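Local coordinates for protein terminase, large subunit (Enterobacteria phage P22, PDB 4DKW) that powers DNA translocation into empty viral capsids by ATP hydrolysis and, with its C-terminal nuclease domain, the part present here, cuts the viral genome to start and end packaging, at residues A[20-25]-A[44-49]; A[40-45]-A[107-112]. All blocks are in the same frame, centred on the assembly; numbering follows the deposited sequence.

Contact 1 (A[20-25]-A[44-49]); sequences FECPDH and QLWWDK
The indole of Trp46 is met by two residues of the loop 20-25, Cys22 above one face and Phe20 beside its six-membered ring. Aromatic packing comes first: Trp46 turns an edge toward the face of Phe20 in an offset edge-to-face pair, with ring centroids 5.4 Å apart and planes at 71°. Phe20 CE1 lies 3.6 Å from Trp46 CZ3, and the Phe20 carbonyl O reaches the rim of the indole near its plane, 3.3 Å from Trp46 CH2. Over the face, Cys22 makes a CH-pi contact, its CB 3.5 Å from the centroid of the six-membered ring and almost on the normal. With SG anti to the backbone N (chi1 -170°), the sulfur too sits over that face, a sulfur-aromatic contact in which Cys22 SG is 4.1 Å from the same centroid. The indole is also held from within its own strand: Trp46 NE1 donates a nearly straight bond (173°) of 2.8 Å to Gln44 OE1, which lies in the indole plane, a placement that restrains rotation of the ring. Between the two backbones, one water joins His25 O to Lys49 N. The loop runs between strands 16-17 and 27-33 and lies against strand 40-48, whose Trp46 also touches Val28 of strand 27-33 and Tyr55 of strand 53-62; Phe144 of strand 141-144 meets both aromatic rings.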
loop_
_atom_site.group_PDB
_atom_site.type_symbol
_atom_site.label_atom_id
_atom_site.label_comp_id
_atom_site.label_asym_id
_atom_site.label_seq_id
_atom_site.Cartn_x
_atom_site.Cartn_y
_atom_site.Cartn_z
ATOM N N PHE A 20 -10.252 -14.061 4.882
ATOM C CA PHE A 20 -11.144 -14.252 6.008
ATOM C C PHE A 20 -11.808 -12.913 6.249
ATOM O O PHE A 20 -11.396 -11.898 5.670
ATOM C CB PHE A 20 -10.367 -14.710 7.256
ATOM C CG PHE A 20 -9.214 -13.796 7.646
ATOM C CD1 PHE A 20 -9.401 -12.752 8.556
ATOM C CD2 PHE A 20 -7.943 -13.996 7.116
ATOM C CE1 PHE A 20 -8.363 -11.919 8.911
ATOM C CE2 PHE A 20 -6.885 -13.162 7.469
ATOM C CZ PHE A 20 -7.099 -12.118 8.367
ATOM N N GLU A 21 -12.841 -12.898 7.083
ATOM C CA GLU A 21 -13.485 -11.640 7.448
ATOM C C GLU A 21 -12.733 -10.932 8.569
ATOM O O GLU A 21 -12.260 -11.564 9.519
ATOM C CB GLU A 21 -14.935 -11.873 7.859
ATOM C CG GLU A 21 -15.872 -12.128 6.703
ATOM C CD GLU A 21 -17.311 -12.187 7.160
ATOM O OE1 GLU A 21 -17.591 -11.726 8.292
ATOM O OE2 GLU A 21 -18.157 -12.697 6.394
ATOM N N CYS A 22 -12.630 -9.612 8.458
ATOM C CA CYS A 22 -11.898 -8.822 9.445
ATOM C C CYS A 22 -12.538 -8.873 10.836
ATOM O O CYS A 22 -13.682 -8.442 11.014
ATOM C CB CYS A 22 -11.798 -7.364 8.991
ATOM S SG CYS A 22 -10.672 -6.408 9.997
ATOM N N PRO A 23 -11.798 -9.396 11.830
ATOM C CA PRO A 23 -12.287 -9.352 13.213
ATOM C C PRO A 23 -12.456 -7.901 13.688
ATOM O O PRO A 23 -11.752 -7.002 13.221
ATOM C CB PRO A 23 -11.171 -10.053 14.000
ATOM C CG PRO A 23 -10.467 -10.906 12.992
ATOM C CD PRO A 23 -10.515 -10.112 11.717
ATOM N N ASP A 24 -13.395 -7.695 14.602
ATOM C CA ASP A 24 -13.712 -6.381 15.149
ATOM C C ASP A 24 -12.511 -5.617 15.703
ATOM O O ASP A 24 -12.468 -4.391 15.650
ATOM C CB ASP A 24 -14.743 -6.536 16.271
ATOM C CG ASP A 24 -16.165 -6.399 15.778
ATOM O OD1 ASP A 24 -16.355 -6.260 14.551
ATOM O OD2 ASP A 24 -17.091 -6.428 16.621
ATOM N N HIS A 25 -11.552 -6.338 16.255
ATOM C CA HIS A 25 -10.441 -5.730 16.966
ATOM C C HIS A 25 -9.219 -5.500 16.079
ATOM O O HIS A 25 -8.208 -4.997 16.556
ATOM C CB HIS A 25 -10.032 -6.616 18.154
ATOM C CG HIS A 25 -9.809 -8.048 17.773
ATOM N ND1 HIS A 25 -8.937 -8.890 18.413
ATOM C CD2 HIS A 25 -10.339 -8.782 16.814
ATOM C CE1 HIS A 25 -8.950 -10.070 17.848
ATOM N NE2 HIS A 25 -9.786 -10.045 16.864
ATOM N N GLN A 44 -5.806 -2.110 0.794
ATOM C CA GLN A 44 -6.282 -2.110 2.168
ATOM C C GLN A 44 -5.458 -3.098 2.977
ATOM O O GLN A 44 -5.274 -4.254 2.589
ATOM C CB GLN A 44 -7.777 -2.448 2.270
ATOM C CG GLN A 44 -8.305 -2.422 3.707
ATOM C CD GLN A 44 -9.816 -2.503 3.775
ATOM O OE1 GLN A 44 -10.378 -3.548 4.094
ATOM N NE2 GLN A 44 -10.483 -1.396 3.465
ATOM N N LEU A 45 -4.969 -2.622 4.109
ATOM C CA LEU A 45 -4.121 -3.397 4.968
ATOM C C LEU A 45 -4.849 -3.588 6.291
ATOM O O LEU A 45 -5.452 -2.647 6.813
ATOM C CB LEU A 45 -2.831 -2.603 5.166
ATOM C CG LEU A 45 -1.569 -3.189 5.766
ATOM C CD1 LEU A 45 -1.058 -4.381 4.945
ATOM C CD2 LEU A 45 -0.541 -2.074 5.817
ATOM N N TRP A 46 -4.829 -4.807 6.824
ATOM C CA TRP A 46 -5.380 -5.048 8.151
ATOM C C TRP A 46 -4.226 -5.292 9.098
ATOM O O TRP A 46 -3.236 -5.927 8.722
ATOM C CB TRP A 46 -6.307 -6.261 8.162
ATOM C CG TRP A 46 -7.488 -6.136 7.267
ATOM C CD1 TRP A 46 -7.913 -5.016 6.613
ATOM C CD2 TRP A 46 -8.405 -7.180 6.920
ATOM N NE1 TRP A 46 -9.044 -5.296 5.884
ATOM C CE2 TRP A 46 -9.368 -6.615 6.057
ATOM C CE3 TRP A 46 -8.511 -8.536 7.267
ATOM C CZ2 TRP A 46 -10.416 -7.369 5.521
ATOM C CZ3 TRP A 46 -9.557 -9.279 6.737
ATOM C CH2 TRP A 46 -10.494 -8.694 5.873
ATOM N N TRP A 47 -4.352 -4.768 10.314
ATOM C CA TRP A 47 -3.321 -4.904 11.339
ATOM C C TRP A 47 -3.912 -5.506 12.623
ATOM O O TRP A 47 -4.755 -4.901 13.284
ATOM C CB TRP A 47 -2.688 -3.539 11.643
ATOM C CG TRP A 47 -1.490 -3.596 12.536
ATOM C CD1 TRP A 47 -0.755 -4.703 12.862
ATOM C CD2 TRP A 47 -0.868 -2.487 13.205
ATOM N NE1 TRP A 47 0.275 -4.358 13.706
ATOM C CE2 TRP A 47 0.232 -3.013 13.929
ATOM C CE3 TRP A 47 -1.133 -1.124 13.262
ATOM C CZ2 TRP A 47 1.072 -2.188 14.706
ATOM C CZ3 TRP A 47 -0.305 -0.317 14.034
ATOM C CH2 TRP A 47 0.783 -0.852 14.745
ATOM N N ASP A 48 -3.475 -6.713 12.943
ATOM C CA ASP A 48 -3.736 -7.331 14.224
ATOM C C ASP A 48 -2.649 -6.785 15.138
ATOM O O ASP A 48 -1.509 -7.225 15.056
ATOM C CB ASP A 48 -3.602 -8.864 14.074
ATOM C CG ASP A 48 -3.904 -9.620 15.364
ATOM O OD1 ASP A 48 -3.930 -8.991 16.444
ATOM O OD2 ASP A 48 -4.112 -10.848 15.300
ATOM N N LYS A 49 -2.980 -5.823 15.996
ATOM C CA LYS A 49 -1.977 -5.248 16.900
ATOM C C LYS A 49 -1.566 -6.156 18.040
ATOM O O LYS A 49 -0.476 -6.004 18.583
ATOM C CB LYS A 49 -2.451 -3.924 17.488
ATOM C CG LYS A 49 -2.617 -2.811 16.473
ATOM C CD LYS A 49 -2.714 -1.467 17.173
ATOM C CE LYS A 49 -3.092 -0.390 16.194
ATOM N NZ LYS A 49 -3.308 0.914 16.853
HETATM O O HOH W 1 -5.541 -5.692 17.399
#

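Contact 2 (A[40-45]-A[107-112]); sequences QAHIQL and AGFSML
His42 and Phe109 reach each other through different first torsions: CG of His42 is anti to the backbone N (chi1 -167°), while CG of Phe109 is anti to the carbonyl carbon (chi1 -70°). The side chains slide past each other in opposite directions, bringing the CD1-CE1 bond of Phe109 against the ND1-CE1-NE2 part of the imidazole. Phe109 CE1 lies over one face of the imidazole, displaced toward the rim, and is 3.4 Å from His42 CE1. Phe109 CD1 follows at 3.5 Å from His42 CE1. Centroids are 4.7 Å apart and the planes are inclined at 37°, an oblique meeting of rings. Both imidazole nitrogens have hydrogen-bond partners on the adjoining strand 27-33, His42 NE2 at Asp30 OD2 and His42 ND1 at Gln32 OE1, which pin the ring's rotation while Phe109 covers it. Trp71 meets Phe109 edge-to-face, and Val74, also on helix 67-78, touches both side chains. Just before Phe109, Gly108 ends helix 97-107 in a Schellman motif. This is core packing between a central strand and a helix-to-strand connection in the RNase H-like nuclease fold; the His42 side chain lies about 8 Å from that of Asp33, a catalytic magnesium ligand.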
loop_
_atom_site.group_PDB
_atom_site.type_symbol
_atom_site.label_atom_id
_atom_site.label_comp_id
_atom_site.label_asym_id
_atom_site.label_seq_id
_atom_site.Cartn_x
_atom_site.Cartn_y
_atom_site.Cartn_z
ATOM N N GLN A 40 -2.395 3.328 -11.259
ATOM C CA GLN A 40 -2.594 3.694 -9.866
ATOM C C GLN A 40 -2.900 2.426 -9.062
ATOM O O GLN A 40 -3.290 1.394 -9.626
ATOM C CB GLN A 40 -3.728 4.712 -9.725
ATOM C CG GLN A 40 -5.111 4.181 -10.063
ATOM C CD GLN A 40 -6.194 5.204 -9.774
ATOM O OE1 GLN A 40 -6.485 5.505 -8.615
ATOM N NE2 GLN A 40 -6.784 5.756 -10.827
ATOM N N ALA A 41 -2.705 2.492 -7.750
ATOM C CA ALA A 41 -3.093 1.390 -6.873
ATOM C C ALA A 41 -3.815 1.900 -5.633
ATOM O O ALA A 41 -3.421 2.906 -5.044
ATOM C CB ALA A 41 -1.872 0.550 -6.475
ATOM N N HIS A 42 -4.885 1.217 -5.249
ATOM C CA HIS A 42 -5.503 1.452 -3.952
ATOM C C HIS A 42 -5.531 0.129 -3.191
ATOM O O HIS A 42 -6.028 -0.870 -3.713
ATOM C CB HIS A 42 -6.924 2.000 -4.111
ATOM C CG HIS A 42 -7.494 2.560 -2.843
ATOM N ND1 HIS A 42 -7.318 3.874 -2.471
ATOM C CD2 HIS A 42 -8.202 1.976 -1.850
ATOM C CE1 HIS A 42 -7.909 4.078 -1.305
ATOM N NE2 HIS A 42 -8.458 2.948 -0.912
ATOM N N ILE A 43 -4.988 0.115 -1.973
ATOM C CA ILE A 43 -4.884 -1.122 -1.198
ATOM C C ILE A 43 -5.547 -0.979 0.154
ATOM O O ILE A 43 -5.812 0.127 0.611
ATOM C CB ILE A 43 -3.409 -1.572 -0.991
ATOM C CG1 ILE A 43 -2.622 -0.549 -0.154
ATOM C CG2 ILE A 43 -2.727 -1.802 -2.347
ATOM C CD1 ILE A 43 -2.624 -0.763 1.400
ATOM N N GLN A 44 -5.806 -2.110 0.794
ATOM C CA GLN A 44 -6.282 -2.110 2.168
ATOM C C GLN A 44 -5.458 -3.098 2.977
ATOM O O GLN A 44 -5.274 -4.254 2.589
ATOM C CB GLN A 44 -7.777 -2.448 2.270
ATOM C CG GLN A 44 -8.305 -2.422 3.707
ATOM C CD GLN A 44 -9.816 -2.503 3.775
ATOM O OE1 GLN A 44 -10.378 -3.548 4.094
ATOM N NE2 GLN A 44 -10.483 -1.396 3.465
ATOM N N LEU A 45 -4.969 -2.622 4.109
ATOM C CA LEU A 45 -4.121 -3.397 4.968
ATOM C C LEU A 45 -4.849 -3.588 6.291
ATOM O O LEU A 45 -5.452 -2.647 6.813
ATOM C CB LEU A 45 -2.831 -2.603 5.166
ATOM C CG LEU A 45 -1.569 -3.189 5.766
ATOM C CD1 LEU A 45 -1.058 -4.381 4.945
ATOM C CD2 LEU A 45 -0.541 -2.074 5.817
ATOM N N ALA A 107 -13.700 12.841 -4.502
ATOM C CA ALA A 107 -14.299 11.642 -5.080
ATOM C C ALA A 107 -14.918 10.739 -4.010
ATOM O O ALA A 107 -15.704 9.845 -4.320
ATOM C CB ALA A 107 -13.268 10.871 -5.900
ATOM N N GLY A 108 -14.561 10.971 -2.752
ATOM C CA GLY A 108 -15.188 10.257 -1.653
ATOM C C GLY A 108 -14.236 9.547 -0.700
ATOM O O GLY A 108 -14.641 9.066 0.364
ATOM N N PHE A 109 -12.969 9.463 -1.074
ATOM C CA PHE A 109 -12.009 8.787 -0.222
ATOM C C PHE A 109 -11.716 9.601 1.039
ATOM O O PHE A 109 -11.675 10.839 1.000
ATOM C CB PHE A 109 -10.702 8.555 -0.964
ATOM C CG PHE A 109 -10.779 7.536 -2.067
ATOM C CD1 PHE A 109 -10.709 6.177 -1.783
ATOM C CD2 PHE A 109 -10.877 7.933 -3.393
ATOM C CE1 PHE A 109 -10.762 5.235 -2.795
ATOM C CE2 PHE A 109 -10.930 6.993 -4.412
ATOM C CZ PHE A 109 -10.872 5.646 -4.110
ATOM N N SER A 110 -11.504 8.898 2.152
ATOM C CA SER A 110 -11.090 9.537 3.398
ATOM C C SER A 110 -9.570 9.713 3.429
ATOM O O SER A 110 -8.848 9.024 4.150
ATOM C CB SER A 110 -11.577 8.721 4.594
ATOM O OG SER A 110 -12.973 8.489 4.495
ATOM N N MET A 111 -9.095 10.645 2.622
ATOM C CA MET A 111 -7.675 10.901 2.489
ATOM C C MET A 111 -7.118 11.519 3.770
ATOM O O MET A 111 -7.704 12.442 4.320
ATOM C CB MET A 111 -7.459 11.801 1.277
ATOM C CG MET A 111 -7.946 11.133 -0.012
ATOM S SD MET A 111 -6.683 10.022 -0.580
ATOM C CE MET A 111 -7.498 8.813 -1.585
ATOM N N LEU A 112 -6.007 10.975 4.261
ATOM C CA LEU A 112 -5.342 11.520 5.444
ATOM C C LEU A 112 -4.779 12.923 5.144
ATOM O O LEU A 112 -4.403 13.217 4.006
ATOM C CB LEU A 112 -4.243 10.567 5.942
ATOM C CG LEU A 112 -4.745 9.344 6.725
ATOM C CD1 LEU A 112 -3.667 8.274 6.885
ATOM C CD2 LEU A 112 -5.274 9.764 8.086
#

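Strand 40-48 serves both contacts, and their centres lie about 17 Å apart. Contact 1 uses its later part and is partly buried, toward the periphery of the domain, where a loop without regular structure packs on the sheet. Contact 2 uses the earlier part and is wholly buried, nearer the centre of the chain and the magnesium site. Aromatic rings dominate each, but contact 1 has an offset edge-to-face pair, a cysteine over an indole and a bridging water, and buries 230 Å², whereas contact 2 is one oblique ring pair burying 97 Å². Asp30 links them at second hand: one carboxylate oxygen bonds His42 of contact 2, the other Gln44, which accepts the indole N-H of contact 1.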